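PDB 3PQA: lactaldehyde dehydrogenase from Methanocaldococcus jannaschii, which oxidises lactaldehyde to lactate with NAD, which it prefers to NADP, in the biosynthesis of coenzyme F420, acting as a homotetramer. Local coordinates for residues B[84-89]-B[268-273]; B[90-95]-B[308-313]; B[9-14]-B[33-38]. All coordinates share one frame; numbering follows the deposited sequence.

Interaction 1 (B[84-89]-B[268-273]); sequences AGKPIK and FIYAGQ
Lys86 and Tyr270 meet with their side chains crossed at about a right angle, the aliphatic part of the lysine passing over one face of the phenol ring. Lys86 CE makes the CH-pi contact, 3.9 Å from the Tyr270 ring centroid and 13° off the ring normal. The lysine chain bends at chi3 (-65°), which folds its end back over the ring, and NZ of Lys86 lies 4.6 Å from the Tyr270 centroid in cation-pi geometry. That ammonium has stronger polar partners in Glu94, with which it forms a salt bridge, and the carbonyl of Asn141. On the opposite face of the ring sits Gln273 NE2, offset toward the rim and linked to Tyr270 O by a weak hydrogen bond of 3.4 Å.

The rim of the ring is held differently. Tyr270 OH donates to Ala84 O over a short 2.5 Å; the carbonyl oxygen lies in the plane of the ring, while the hydroxyl is tilted 20° from the carbonyl plane. Water 1 gives this acceptor a second donor, at 2.8 Å from Ala84 O, and itself accepts from Gln273 NE2. Pro87 CD adds an apolar touch at the ring edge, 4.5 Å from Tyr270 CD1. With both faces and the hydroxyl engaged, the phenol has its rotation fixed in a buried setting.

The contact thus joins the turn between helices 73-84 and 88-111, where Gly85 has positive phi and Pro87 is the N-cap residue, to the loop leading toward Cys275, the probable catalytic nucleophile of this aldehyde dehydrogenase fold.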
ATOM      1  N   ALA B  84     -18.387   3.685 -35.736  1.00 13.39           N
ATOM      2  CA  ALA B  84     -17.790   2.417 -35.326  1.00 12.57           C
ATOM      3  C   ALA B  84     -18.708   1.220 -35.580  1.00 11.95           C
ATOM      4  O   ALA B  84     -18.299   0.076 -35.402  1.00 11.99           O
ATOM      5  CB  ALA B  84     -17.369   2.477 -33.836  1.00 12.38           C
ATOM      6  N   GLY B  85     -19.943   1.487 -35.994  1.00 12.54           N
ATOM      7  CA  GLY B  85     -20.929   0.418 -36.202  1.00 13.30           C
ATOM      8  C   GLY B  85     -21.411  -0.235 -34.921  1.00 13.82           C
ATOM      9  O   GLY B  85     -21.875  -1.371 -34.936  1.00 14.08           O
ATOM     10  N   LYS B  86     -21.307   0.489 -33.808  1.00 14.03           N
ATOM     11  CA  LYS B  86     -21.587  -0.076 -32.492  1.00 14.45           C
ATOM     12  C   LYS B  86     -23.057   0.067 -32.146  1.00 14.05           C
ATOM     13  O   LYS B  86     -23.573   1.176 -32.116  1.00 14.19           O
ATOM     14  CB  LYS B  86     -20.723   0.619 -31.429  1.00 15.43           C
ATOM     15  CG  LYS B  86     -20.953   0.072 -30.016  1.00 16.26           C
ATOM     16  CD  LYS B  86     -19.897   0.596 -29.037  1.00 15.80           C
ATOM     17  CE  LYS B  86     -18.527   0.078 -29.421  1.00 16.37           C
ATOM     18  NZ  LYS B  86     -17.578   0.052 -28.274  1.00 16.03           N
ATOM     19  N   PRO B  87     -23.755  -1.059 -31.891  1.00 14.55           N
ATOM     20  CA  PRO B  87     -25.159  -0.950 -31.492  1.00 15.09           C
ATOM     21  C   PRO B  87     -25.361   0.123 -30.430  1.00 16.01           C
ATOM     22  O   PRO B  87     -24.554   0.235 -29.480  1.00 16.26           O
ATOM     23  CB  PRO B  87     -25.466  -2.344 -30.958  1.00 14.66           C
ATOM     24  CG  PRO B  87     -24.625  -3.215 -31.844  1.00 14.64           C
ATOM     25  CD  PRO B  87     -23.321  -2.467 -31.934  1.00 14.54           C
ATOM     26  N   ILE B  88     -26.405   0.929 -30.625  1.00 16.27           N
ATOM     27  CA  ILE B  88     -26.632   2.132 -29.808  1.00 16.58           C
ATOM     28  C   ILE B  88     -26.670   1.859 -28.299  1.00 16.38           C
ATOM     29  O   ILE B  88     -26.091   2.618 -27.523  1.00 16.60           O
ATOM     30  CB  ILE B  88     -27.867   2.970 -30.304  1.00 17.26           C
ATOM     31  CG1 ILE B  88     -27.956   4.316 -29.574  1.00 17.51           C
ATOM     32  CG2 ILE B  88     -29.169   2.179 -30.169  1.00 17.43           C
ATOM     33  CD1 ILE B  88     -26.910   5.344 -29.996  1.00 17.48           C
ATOM     34  N   LYS B  89     -27.300   0.754 -27.891  1.00 16.77           N
ATOM     35  CA  LYS B  89     -27.296   0.370 -26.468  1.00 17.77           C
ATOM     36  C   LYS B  89     -25.881   0.149 -25.900  1.00 17.11           C
ATOM     37  O   LYS B  89     -25.582   0.557 -24.774  1.00 17.24           O
ATOM     38  CB  LYS B  89     -28.179  -0.857 -26.240  1.00 21.15           C
ATOM     39  CG  LYS B  89     -29.682  -0.566 -26.380  1.00 22.66           C
ATOM     40  CD  LYS B  89     -30.547  -1.778 -26.019  1.00 22.95           C
ATOM     41  CE  LYS B  89     -30.267  -2.960 -26.951  1.00 23.13           C
ATOM     42  NZ  LYS B  89     -31.389  -3.944 -26.967  1.00 23.75           N
ATOM     43  N   PHE B 268     -20.508 -12.287 -28.598  1.00 13.17           N
ATOM     44  CA  PHE B 268     -21.198 -11.487 -29.612  1.00 14.41           C
ATOM     45  C   PHE B 268     -21.320  -9.992 -29.360  1.00 14.04           C
ATOM     46  O   PHE B 268     -21.659  -9.248 -30.276  1.00 13.93           O
ATOM     47  CB  PHE B 268     -22.539 -12.131 -29.984  1.00 16.26           C
ATOM     48  CG  PHE B 268     -22.393 -13.551 -30.486  1.00 16.85           C
ATOM     49  CD1 PHE B 268     -21.631 -13.825 -31.625  1.00 16.50           C
ATOM     50  CD2 PHE B 268     -22.976 -14.611 -29.801  1.00 16.53           C
ATOM     51  CE1 PHE B 268     -21.468 -15.125 -32.090  1.00 16.90           C
ATOM     52  CE2 PHE B 268     -22.831 -15.927 -30.263  1.00 16.91           C
ATOM     53  CZ  PHE B 268     -22.066 -16.179 -31.418  1.00 16.57           C
ATOM     54  N   ILE B 269     -21.017  -9.540 -28.145  1.00 14.96           N
ATOM     55  CA  ILE B 269     -20.853  -8.103 -27.906  1.00 15.88           C
ATOM     56  C   ILE B 269     -19.909  -7.485 -28.951  1.00 14.86           C
ATOM     57  O   ILE B 269     -18.847  -8.041 -29.249  1.00 14.12           O
ATOM     58  CB  ILE B 269     -20.347  -7.825 -26.463  1.00 17.40           C
ATOM     59  CG1 ILE B 269     -21.507  -7.920 -25.468  1.00 17.88           C
ATOM     60  CG2 ILE B 269     -19.641  -6.445 -26.347  1.00 17.77           C
ATOM     61  CD1 ILE B 269     -22.518  -6.771 -25.548  1.00 17.81           C
ATOM     62  N   TYR B 270     -20.322  -6.328 -29.479  1.00 14.96           N
ATOM     63  CA  TYR B 270     -19.625  -5.603 -30.554  1.00 15.60           C
ATOM     64  C   TYR B 270     -19.136  -6.522 -31.683  1.00 14.52           C
ATOM     65  O   TYR B 270     -18.047  -6.345 -32.230  1.00 13.92           O
ATOM     66  CB  TYR B 270     -18.519  -4.670 -29.998  1.00 17.16           C
ATOM     67  CG  TYR B 270     -17.996  -3.664 -31.026  1.00 18.12           C
ATOM     68  CD1 TYR B 270     -18.875  -2.934 -31.836  1.00 17.39           C
ATOM     69  CD2 TYR B 270     -16.635  -3.458 -31.193  1.00 17.38           C
ATOM     70  CE1 TYR B 270     -18.396  -2.015 -32.778  1.00 18.16           C
ATOM     71  CE2 TYR B 270     -16.145  -2.548 -32.140  1.00 18.17           C
ATOM     72  CZ  TYR B 270     -17.031  -1.827 -32.921  1.00 17.42           C
ATOM     73  OH  TYR B 270     -16.541  -0.937 -33.860  1.00 18.14           O
ATOM     74  N   ALA B 271     -19.980  -7.490 -32.045  1.00 14.34           N
ATOM     75  CA  ALA B 271     -19.692  -8.425 -33.152  1.00 14.19           C
ATOM     76  C   ALA B 271     -18.356  -9.156 -32.974  1.00 13.64           C
ATOM     77  O   ALA B 271     -17.681  -9.492 -33.945  1.00 13.69           O
ATOM     78  CB  ALA B 271     -19.757  -7.691 -34.510  1.00 14.81           C
ATOM     79  N   GLY B 272     -17.953  -9.372 -31.721  1.00 13.14           N
ATOM     80  CA  GLY B 272     -16.688 -10.034 -31.417  1.00 12.93           C
ATOM     81  C   GLY B 272     -15.429  -9.193 -31.622  1.00 12.88           C
ATOM     82  O   GLY B 272     -14.313  -9.722 -31.574  1.00 13.03           O
ATOM     83  N   GLN B 273     -15.593  -7.886 -31.850  1.00 12.58           N
ATOM     84  CA  GLN B 273     -14.449  -7.005 -32.102  1.00 12.43           C
ATOM     85  C   GLN B 273     -13.931  -6.410 -30.790  1.00 13.02           C
ATOM     86  O   GLN B 273     -13.785  -5.193 -30.655  1.00 13.24           O
ATOM     87  CB  GLN B 273     -14.810  -5.892 -33.091  1.00 13.39           C
ATOM     88  CG  GLN B 273     -15.387  -6.421 -34.391  1.00 13.97           C
ATOM     89  CD  GLN B 273     -15.846  -5.315 -35.317  1.00 13.64           C
ATOM     90  OE1 GLN B 273     -15.231  -5.081 -36.363  1.00 14.18           O
ATOM     91  NE2 GLN B 273     -16.905  -4.614 -34.936  1.00 14.08           N
TER
HETATM   92  O   HOH W   1     -17.872  -2.385 -36.588  1.00 14.60           O

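Interaction 2 (B[90-95]-B[308-313]); sequences QARVEV and LDEKTD
The guanidinium of Arg92 and the carboxylate of Glu310 meet edge to edge, their planes only 6° apart, and the partner at the guanidinium edge is the carboxylate itself. The grip is end-on and bidentate: NH1 of Arg92 donates to OE1 of Glu310 at 2.9 Å, and NH2 of Arg92 to OE2 of Glu310 at 2.8 Å. Both bonds are nearly straight, and each oxygen uses its syn lone pair, so this is a salt bridge of paired, coplanar hydrogen bonds. The arginine reaches it with a chain extended from CG to NE, whereas Glu310 bends at chi2 (-71°); the two side chains cross at about a right angle, yet their flat ends come into nearly one plane. A second carboxylate, that of Glu74, pairs with Arg92 NE.

Beside this direct bridge lies a water-mediated one. Gln90 NE2 stands 3.2 Å from Asp313 O, and water 2 connects the same two atoms, donating to Asp313 O at 2.6 Å. Water 3 links Gln90 NE2 to Thr312 O. At the other end of the amide, Gln90 OE1 accepts from the backbone N of Tyr270.

The loop is shaped by a type I turn from Asp309 to Thr312, reinforced by an Asx turn in which Asp309 OD1 accepts from Lys311 N at 2.9 Å. Asp313 OD2 is taken by the backbone N of Asn303. In the fold, the contact fastens the first turns of helix 88-111, alongside helix 73-84, to the loop between helices 288-300 and 320-335.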
ATOM      1  N   GLN B  90     -25.016  -0.490 -26.687  1.00 16.71           N
ATOM      2  CA  GLN B  90     -23.611  -0.695 -26.318  1.00 17.17           C
ATOM      3  C   GLN B  90     -22.799   0.597 -26.383  1.00 15.17           C
ATOM      4  O   GLN B  90     -21.870   0.801 -25.588  1.00 14.91           O
ATOM      5  CB  GLN B  90     -22.978  -1.760 -27.204  1.00 20.73           C
ATOM      6  CG  GLN B  90     -23.566  -3.156 -27.012  1.00 23.20           C
ATOM      7  CD  GLN B  90     -23.042  -4.126 -28.038  1.00 21.89           C
ATOM      8  OE1 GLN B  90     -21.835  -4.177 -28.307  1.00 23.11           O
ATOM      9  NE2 GLN B  90     -23.948  -4.907 -28.630  1.00 23.23           N
ATOM     10  N   ALA B  91     -23.147   1.468 -27.329  1.00 14.12           N
ATOM     11  CA  ALA B  91     -22.510   2.777 -27.438  1.00 14.02           C
ATOM     12  C   ALA B  91     -22.729   3.604 -26.171  1.00 13.80           C
ATOM     13  O   ALA B  91     -21.800   4.261 -25.685  1.00 13.95           O
ATOM     14  CB  ALA B  91     -23.013   3.513 -28.662  1.00 14.16           C
ATOM     15  N   ARG B  92     -23.947   3.555 -25.635  1.00 14.06           N
ATOM     16  CA  ARG B  92     -24.293   4.312 -24.422  1.00 14.78           C
ATOM     17  C   ARG B  92     -23.463   3.857 -23.230  1.00 13.63           C
ATOM     18  O   ARG B  92     -22.959   4.687 -22.459  1.00 14.19           O
ATOM     19  CB  ARG B  92     -25.792   4.211 -24.090  1.00 17.23           C
ATOM     20  CG  ARG B  92     -26.681   4.860 -25.132  1.00 18.17           C
ATOM     21  CD  ARG B  92     -28.153   4.898 -24.741  1.00 18.05           C
ATOM     22  NE  ARG B  92     -28.912   5.531 -25.821  1.00 18.61           N
ATOM     23  CZ  ARG B  92     -29.830   4.922 -26.571  1.00 18.46           C
ATOM     24  NH1 ARG B  92     -30.169   3.660 -26.350  1.00 18.79           N
ATOM     25  NH2 ARG B  92     -30.433   5.599 -27.540  1.00 18.84           N
ATOM     26  N   VAL B  93     -23.335   2.537 -23.097  1.00 13.19           N
ATOM     27  CA  VAL B  93     -22.482   1.920 -22.089  1.00 13.14           C
ATOM     28  C   VAL B  93     -21.024   2.386 -22.205  1.00 12.83           C
ATOM     29  O   VAL B  93     -20.437   2.804 -21.200  1.00 13.42           O
ATOM     30  CB  VAL B  93     -22.632   0.368 -22.041  1.00 14.20           C
ATOM     31  CG1 VAL B  93     -21.615  -0.251 -21.074  1.00 15.92           C
ATOM     32  CG2 VAL B  93     -24.081  -0.022 -21.609  1.00 15.91           C
ATOM     33  N   GLU B  94     -20.453   2.382 -23.413  1.00 12.73           N
ATOM     34  CA  GLU B  94     -19.083   2.902 -23.573  1.00 13.21           C
ATOM     35  C   GLU B  94     -18.967   4.368 -23.104  1.00 12.01           C
ATOM     36  O   GLU B  94     -18.020   4.734 -22.395  1.00 12.65           O
ATOM     37  CB  GLU B  94     -18.540   2.759 -25.010  1.00 14.78           C
ATOM     38  CG  GLU B  94     -17.079   3.243 -25.106  1.00 17.81           C
ATOM     39  CD  GLU B  94     -16.454   3.180 -26.485  1.00 15.39           C
ATOM     40  OE1 GLU B  94     -16.999   2.521 -27.399  1.00 18.02           O
ATOM     41  OE2 GLU B  94     -15.378   3.802 -26.642  1.00 17.92           O
ATOM     42  N   VAL B  95     -19.934   5.199 -23.502  1.00 11.94           N
ATOM     43  CA  VAL B  95     -19.911   6.614 -23.107  1.00 12.05           C
ATOM     44  C   VAL B  95     -19.947   6.758 -21.580  1.00 11.46           C
ATOM     45  O   VAL B  95     -19.170   7.537 -21.012  1.00 11.87           O
ATOM     46  CB  VAL B  95     -21.039   7.464 -23.744  1.00 13.23           C
ATOM     47  CG1 VAL B  95     -20.913   8.905 -23.271  1.00 14.23           C
ATOM     48  CG2 VAL B  95     -20.981   7.418 -25.271  1.00 14.29           C
ATOM     49  N   LEU B 308     -28.033   1.698 -35.308  1.00 17.17           N
ATOM     50  CA  LEU B 308     -28.889   2.791 -34.816  1.00 18.62           C
ATOM     51  C   LEU B 308     -30.234   2.318 -34.265  1.00 19.11           C
ATOM     52  O   LEU B 308     -30.897   3.054 -33.533  1.00 19.51           O
ATOM     53  CB  LEU B 308     -29.104   3.858 -35.898  1.00 20.43           C
ATOM     54  CG  LEU B 308     -28.003   4.906 -36.076  1.00 20.95           C
ATOM     55  CD1 LEU B 308     -28.307   5.791 -37.274  1.00 20.64           C
ATOM     56  CD2 LEU B 308     -27.802   5.757 -34.801  1.00 20.60           C
ATOM     57  N   ASP B 309     -30.636   1.099 -34.634  1.00 19.65           N
ATOM     58  CA  ASP B 309     -31.889   0.511 -34.150  1.00 20.85           C
ATOM     59  C   ASP B 309     -31.714   0.072 -32.705  1.00 20.65           C
ATOM     60  O   ASP B 309     -30.768  -0.654 -32.373  1.00 20.59           O
ATOM     61  CB  ASP B 309     -32.306  -0.674 -35.027  1.00 23.15           C
ATOM     62  CG  ASP B 309     -33.777  -1.067 -34.859  1.00 24.83           C
ATOM     63  OD1 ASP B 309     -34.301  -1.077 -33.722  1.00 23.44           O
ATOM     64  OD2 ASP B 309     -34.411  -1.401 -35.886  1.00 23.47           O
ATOM     65  N   GLU B 310     -32.634   0.515 -31.854  1.00 21.29           N
ATOM     66  CA  GLU B 310     -32.621   0.175 -30.432  1.00 22.19           C
ATOM     67  C   GLU B 310     -32.697  -1.341 -30.211  1.00 22.45           C
ATOM     68  O   GLU B 310     -32.257  -1.846 -29.182  1.00 22.75           O
ATOM     69  CB  GLU B 310     -33.773   0.871 -29.692  1.00 22.68           C
ATOM     70  CG  GLU B 310     -33.757   2.406 -29.717  1.00 23.41           C
ATOM     71  CD  GLU B 310     -32.647   3.022 -28.862  1.00 22.76           C
ATOM     72  OE1 GLU B 310     -32.175   2.364 -27.910  1.00 23.40           O
ATOM     73  OE2 GLU B 310     -32.240   4.165 -29.157  1.00 23.38           O
ATOM     74  N   LYS B 311     -33.247  -2.060 -31.185  1.00 23.13           N
ATOM     75  CA  LYS B 311     -33.424  -3.504 -31.052  1.00 25.10           C
ATOM     76  C   LYS B 311     -32.190  -4.324 -31.463  1.00 23.35           C
ATOM     77  O   LYS B 311     -32.126  -5.528 -31.187  1.00 23.27           O
ATOM     78  CB  LYS B 311     -34.645  -3.984 -31.855  1.00 29.46           C
ATOM     79  CG  LYS B 311     -35.953  -3.240 -31.588  1.00 30.85           C
ATOM     80  CD  LYS B 311     -37.113  -4.014 -32.221  1.00 30.74           C
ATOM     81  CE  LYS B 311     -38.256  -3.112 -32.678  1.00 31.16           C
ATOM     82  NZ  LYS B 311     -39.062  -2.589 -31.531  1.00 31.16           N
ATOM     83  N   THR B 312     -31.225  -3.686 -32.122  1.00 21.42           N
ATOM     84  CA  THR B 312     -30.083  -4.408 -32.690  1.00 20.11           C
ATOM     85  C   THR B 312     -29.145  -4.958 -31.608  1.00 19.70           C
ATOM     86  O   THR B 312     -28.723  -4.229 -30.703  1.00 19.93           O
ATOM     87  CB  THR B 312     -29.308  -3.541 -33.702  1.00 19.24           C
ATOM     88  OG1 THR B 312     -30.128  -3.303 -34.860  1.00 19.19           O
ATOM     89  CG2 THR B 312     -28.026  -4.229 -34.142  1.00 19.07           C
ATOM     90  N   ASP B 313     -28.843  -6.250 -31.703  1.00 19.05           N
ATOM     91  CA  ASP B 313     -27.895  -6.897 -30.796  1.00 18.81           C
ATOM     92  C   ASP B 313     -26.501  -6.914 -31.395  1.00 18.10           C
ATOM     93  O   ASP B 313     -25.523  -6.755 -30.674  1.00 17.31           O
ATOM     94  CB  ASP B 313     -28.315  -8.338 -30.510  1.00 19.79           C
ATOM     95  CG  ASP B 313     -29.613  -8.428 -29.738  1.00 19.57           C
ATOM     96  OD1 ASP B 313     -29.748  -7.745 -28.700  1.00 19.92           O
ATOM     97  OD2 ASP B 313     -30.493  -9.197 -30.165  1.00 19.92           O
TER
HETATM   98  O   HOH W   2     -22.914  -6.952 -30.679  1.00 17.78           O
HETATM   99  O   HOH W   3     -26.803  -4.109 -28.326  1.00 22.24           O

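Interaction 3 (B[9-14]-B[33-38])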
ATOM      1  N   ILE B   9      -6.691  22.071 -40.032  1.00 28.37           N
ATOM      2  CA  ILE B   9      -7.956  21.701 -39.392  1.00 27.09           C
ATOM      3  C   ILE B   9      -9.120  21.684 -40.398  1.00 29.29           C
ATOM      4  O   ILE B   9     -10.060  20.903 -40.252  1.00 29.60           O
ATOM      5  CB  ILE B   9      -8.269  22.607 -38.161  1.00 22.27           C
ATOM      6  CG1 ILE B   9      -7.120  22.519 -37.145  1.00 21.04           C
ATOM      7  CG2 ILE B   9      -9.583  22.179 -37.496  1.00 21.06           C
ATOM      8  CD1 ILE B   9      -7.221  23.479 -35.938  1.00 21.46           C
ATOM      9  N   ASN B  10      -9.032  22.518 -41.431  1.00 31.57           N
ATOM     10  CA  ASN B  10     -10.079  22.594 -42.446  1.00 33.20           C
ATOM     11  C   ASN B  10      -9.972  21.560 -43.570  1.00 31.65           C
ATOM     12  O   ASN B  10     -10.878  21.460 -44.409  1.00 32.21           O
ATOM     13  CB  ASN B  10     -10.138  24.006 -43.039  1.00 35.30           C
ATOM     14  CG  ASN B  10     -10.820  25.002 -42.115  1.00 35.65           C
ATOM     15  OD1 ASN B  10     -10.296  26.089 -41.866  1.00 35.55           O
ATOM     16  ND2 ASN B  10     -11.998  24.638 -41.605  1.00 35.55           N
ATOM     17  N   ARG B  11      -8.875  20.803 -43.593  1.00 29.05           N
ATOM     18  CA  ARG B  11      -8.614  19.869 -44.689  1.00 26.26           C
ATOM     19  C   ARG B  11      -9.577  18.690 -44.701  1.00 25.11           C
ATOM     20  O   ARG B  11      -9.946  18.150 -43.652  1.00 25.54           O
ATOM     21  CB  ARG B  11      -7.164  19.367 -44.682  1.00 24.40           C
ATOM     22  CG  ARG B  11      -6.135  20.399 -45.158  1.00 23.37           C
ATOM     23  CD  ARG B  11      -4.929  19.738 -45.831  1.00 23.45           C
ATOM     24  NE  ARG B  11      -4.361  18.637 -45.041  1.00 23.05           N
ATOM     25  CZ  ARG B  11      -3.236  18.713 -44.334  1.00 23.02           C
ATOM     26  NH1 ARG B  11      -2.535  19.842 -44.304  1.00 22.85           N
ATOM     27  NH2 ARG B  11      -2.805  17.658 -43.656  1.00 22.78           N
ATOM     28  N   GLU B  12      -9.984  18.304 -45.904  1.00 23.22           N
ATOM     29  CA  GLU B  12     -10.816  17.128 -46.093  1.00 21.45           C
ATOM     30  C   GLU B  12     -10.013  16.131 -46.934  1.00 20.24           C
ATOM     31  O   GLU B  12     -10.183  16.050 -48.155  1.00 20.57           O
ATOM     32  CB  GLU B  12     -12.160  17.522 -46.733  1.00 23.00           C
ATOM     33  CG  GLU B  12     -13.040  18.398 -45.821  1.00 24.52           C
ATOM     34  CD  GLU B  12     -14.390  18.782 -46.433  1.00 23.76           C
ATOM     35  OE1 GLU B  12     -14.502  18.876 -47.675  1.00 24.45           O
ATOM     36  OE2 GLU B  12     -15.347  19.019 -45.657  1.00 24.59           O
ATOM     37  N   ASP B  13      -9.117  15.401 -46.260  1.00 19.22           N
ATOM     38  CA  ASP B  13      -8.152  14.496 -46.904  1.00 18.59           C
ATOM     39  C   ASP B  13      -8.577  13.038 -46.953  1.00 18.73           C
ATOM     40  O   ASP B  13      -8.322  12.353 -47.931  1.00 18.99           O
ATOM     41  CB  ASP B  13      -6.805  14.508 -46.172  1.00 18.60           C
ATOM     42  CG  ASP B  13      -6.148  15.863 -46.145  1.00 18.16           C
ATOM     43  OD1 ASP B  13      -6.193  16.603 -47.160  1.00 18.59           O
ATOM     44  OD2 ASP B  13      -5.547  16.169 -45.098  1.00 18.59           O
ATOM     45  N   MET B  14      -9.184  12.553 -45.875  1.00 18.01           N
ATOM     46  CA  MET B  14      -9.346  11.119 -45.676  1.00 17.78           C
ATOM     47  C   MET B  14     -10.808  10.784 -45.422  1.00 16.81           C
ATOM     48  O   MET B  14     -11.452  11.405 -44.570  1.00 17.02           O
ATOM     49  CB  MET B  14      -8.471  10.677 -44.494  1.00 19.28           C
ATOM     50  CG  MET B  14      -8.202   9.175 -44.358  1.00 20.03           C
ATOM     51  SD  MET B  14      -7.194   8.794 -42.866  1.00 19.71           S
ATOM     52  CE  MET B  14      -8.311   9.348 -41.586  1.00 20.11           C
ATOM     53  N   ARG B  33       3.951  13.161 -42.377  1.00 16.33           N
ATOM     54  CA  ARG B  33       4.990  12.880 -41.385  1.00 16.87           C
ATOM     55  C   ARG B  33       5.601  14.183 -40.875  1.00 17.36           C
ATOM     56  O   ARG B  33       5.888  14.315 -39.681  1.00 17.48           O
ATOM     57  CB  ARG B  33       6.088  11.969 -41.955  1.00 18.19           C
ATOM     58  CG  ARG B  33       7.183  11.633 -40.929  1.00 18.39           C
ATOM     59  CD  ARG B  33       8.181  10.575 -41.416  1.00 18.51           C
ATOM     60  NE  ARG B  33       7.538   9.326 -41.823  1.00 18.44           N
ATOM     61  CZ  ARG B  33       7.262   8.299 -41.023  1.00 18.57           C
ATOM     62  NH1 ARG B  33       7.559   8.330 -39.722  1.00 18.51           N
ATOM     63  NH2 ARG B  33       6.679   7.227 -41.536  1.00 18.49           N
ATOM     64  N   GLU B  34       5.768  15.149 -41.776  1.00 18.17           N
ATOM     65  CA  GLU B  34       6.359  16.434 -41.414  0.50 19.13           C
ATOM     66  C   GLU B  34       5.428  17.244 -40.513  1.00 17.90           C
ATOM     67  O   GLU B  34       5.893  17.953 -39.622  1.00 17.87           O
ATOM     68  CB  GLU B  34       6.759  17.237 -42.659  0.50 22.95           C
ATOM     69  CG  GLU B  34       7.776  18.339 -42.380  0.50 25.24           C
ATOM     70  CD  GLU B  34       8.985  17.831 -41.612  0.50 23.61           C
ATOM     71  OE1 GLU B  34       9.554  16.794 -42.014  0.50 25.31           O
ATOM     72  OE2 GLU B  34       9.363  18.466 -40.605  0.50 25.37           O
ATOM     73  N   GLU B  35       4.119  17.121 -40.724  1.00 16.72           N
ATOM     74  CA  GLU B  35       3.148  17.798 -39.867  1.00 16.69           C
ATOM     75  C   GLU B  35       3.100  17.117 -38.498  1.00 15.76           C
ATOM     76  O   GLU B  35       2.977  17.800 -37.470  1.00 15.70           O
ATOM     77  CB  GLU B  35       1.765  17.844 -40.510  1.00 17.84           C
ATOM     78  CG  GLU B  35       1.690  18.844 -41.673  1.00 18.65           C
ATOM     79  CD  GLU B  35       0.391  18.779 -42.450  1.00 18.24           C
ATOM     80  OE1 GLU B  35      -0.142  17.668 -42.658  1.00 18.71           O
ATOM     81  OE2 GLU B  35      -0.089  19.856 -42.875  1.00 18.83           O
ATOM     82  N   ALA B  36       3.222  15.785 -38.495  1.00 15.13           N
ATOM     83  CA  ALA B  36       3.347  15.010 -37.251  1.00 14.88           C
ATOM     84  C   ALA B  36       4.589  15.436 -36.458  1.00 15.22           C
ATOM     85  O   ALA B  36       4.502  15.679 -35.254  1.00 15.10           O
ATOM     86  CB  ALA B  36       3.365  13.500 -37.539  1.00 14.47           C
ATOM     87  N   LYS B  37       5.734  15.557 -37.146  1.00 16.22           N
ATOM     88  CA  LYS B  37       6.976  16.056 -36.538  1.00 17.76           C
ATOM     89  C   LYS B  37       6.785  17.423 -35.892  1.00 17.59           C
ATOM     90  O   LYS B  37       7.239  17.639 -34.780  1.00 16.91           O
ATOM     91  CB  LYS B  37       8.130  16.108 -37.554  1.00 20.18           C
ATOM     92  CG  LYS B  37       8.657  14.734 -37.934  1.00 21.39           C
ATOM     93  CD  LYS B  37       9.826  14.790 -38.903  1.00 21.01           C
ATOM     94  CE  LYS B  37      10.218  13.368 -39.317  1.00 21.57           C
ATOM     95  NZ  LYS B  37      10.946  13.331 -40.627  1.00 21.42           N
ATOM     96  N   GLU B  38       6.113  18.335 -36.599  1.00 18.46           N
ATOM     97  CA  GLU B  38       5.846  19.685 -36.082  1.00 20.59           C
ATOM     98  C   GLU B  38       4.949  19.672 -34.849  1.00 18.02           C
ATOM     99  O   GLU B  38       5.185  20.411 -33.902  1.00 17.58           O
ATOM    100  CB  GLU B  38       5.207  20.566 -37.153  1.00 26.59           C
ATOM    101  CG  GLU B  38       6.116  20.931 -38.301  1.00 29.32           C
ATOM    102  CD  GLU B  38       5.381  21.714 -39.377  1.00 28.22           C
ATOM    103  OE1 GLU B  38       5.783  21.619 -40.558  1.00 29.80           O
ATOM    104  OE2 GLU B  38       4.394  22.416 -39.035  1.00 29.73           O
TER
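Arg11 and Glu35 form the central pair of a salt-bridge network, completed by Asp13, that ties the N-terminal loop ahead of the hairpin of strands 14-17 and 24-28 to the first turn of helix 33-44. Its tight part is confined to the charged ends. The two side chains come from opposite directions and meet end-on: NH1 of Arg11 donates to OE2 of Glu35 and NH2 of Arg11 to OE1 of Glu35, both at 2.8 Å, with the flat groups 12° apart. Glu35 OE1 also accepts from Ser32 N.

Elsewhere the segments stand apart. Only Arg11 and Glu35 touch across the contact, which buries just 84 Å² and lies at the surface, away from the probable active site. The loop continues into a classic beta bulge, where Asp13 and Met14 both face Ile28, and Asp13 OD2 accepts from Ala30 N as well.

A bend at chi3 of Arg11 (-49°) turns its guanidinium so that a third N-H serves the loop itself: Arg11 NE donates to the syn lone pair of Asp13 OD2 at 2.7 Å, 4° out of the guanidinium plane.

How the interactions relate
Interactions 1 and 2 are neighbours, their centres about 8 Å apart, and both draw on the start of helix 88-111. Their segments alternate along the chain, so consecutive stretches at 84-95 meet two separate loops, 268-273 and 308-313. A salt bridge and a probable hydrogen bond join the two contacts directly. Together they hold one helix start against both loops, the first leading toward the probable active-site cysteine. Interaction 3 closes earlier in the chain, with its centre about 30 Å from that of interaction 1 and about 32 Å from that of interaction 2; it joins the N-terminal loop to helix 33-44 and touches neither of the others.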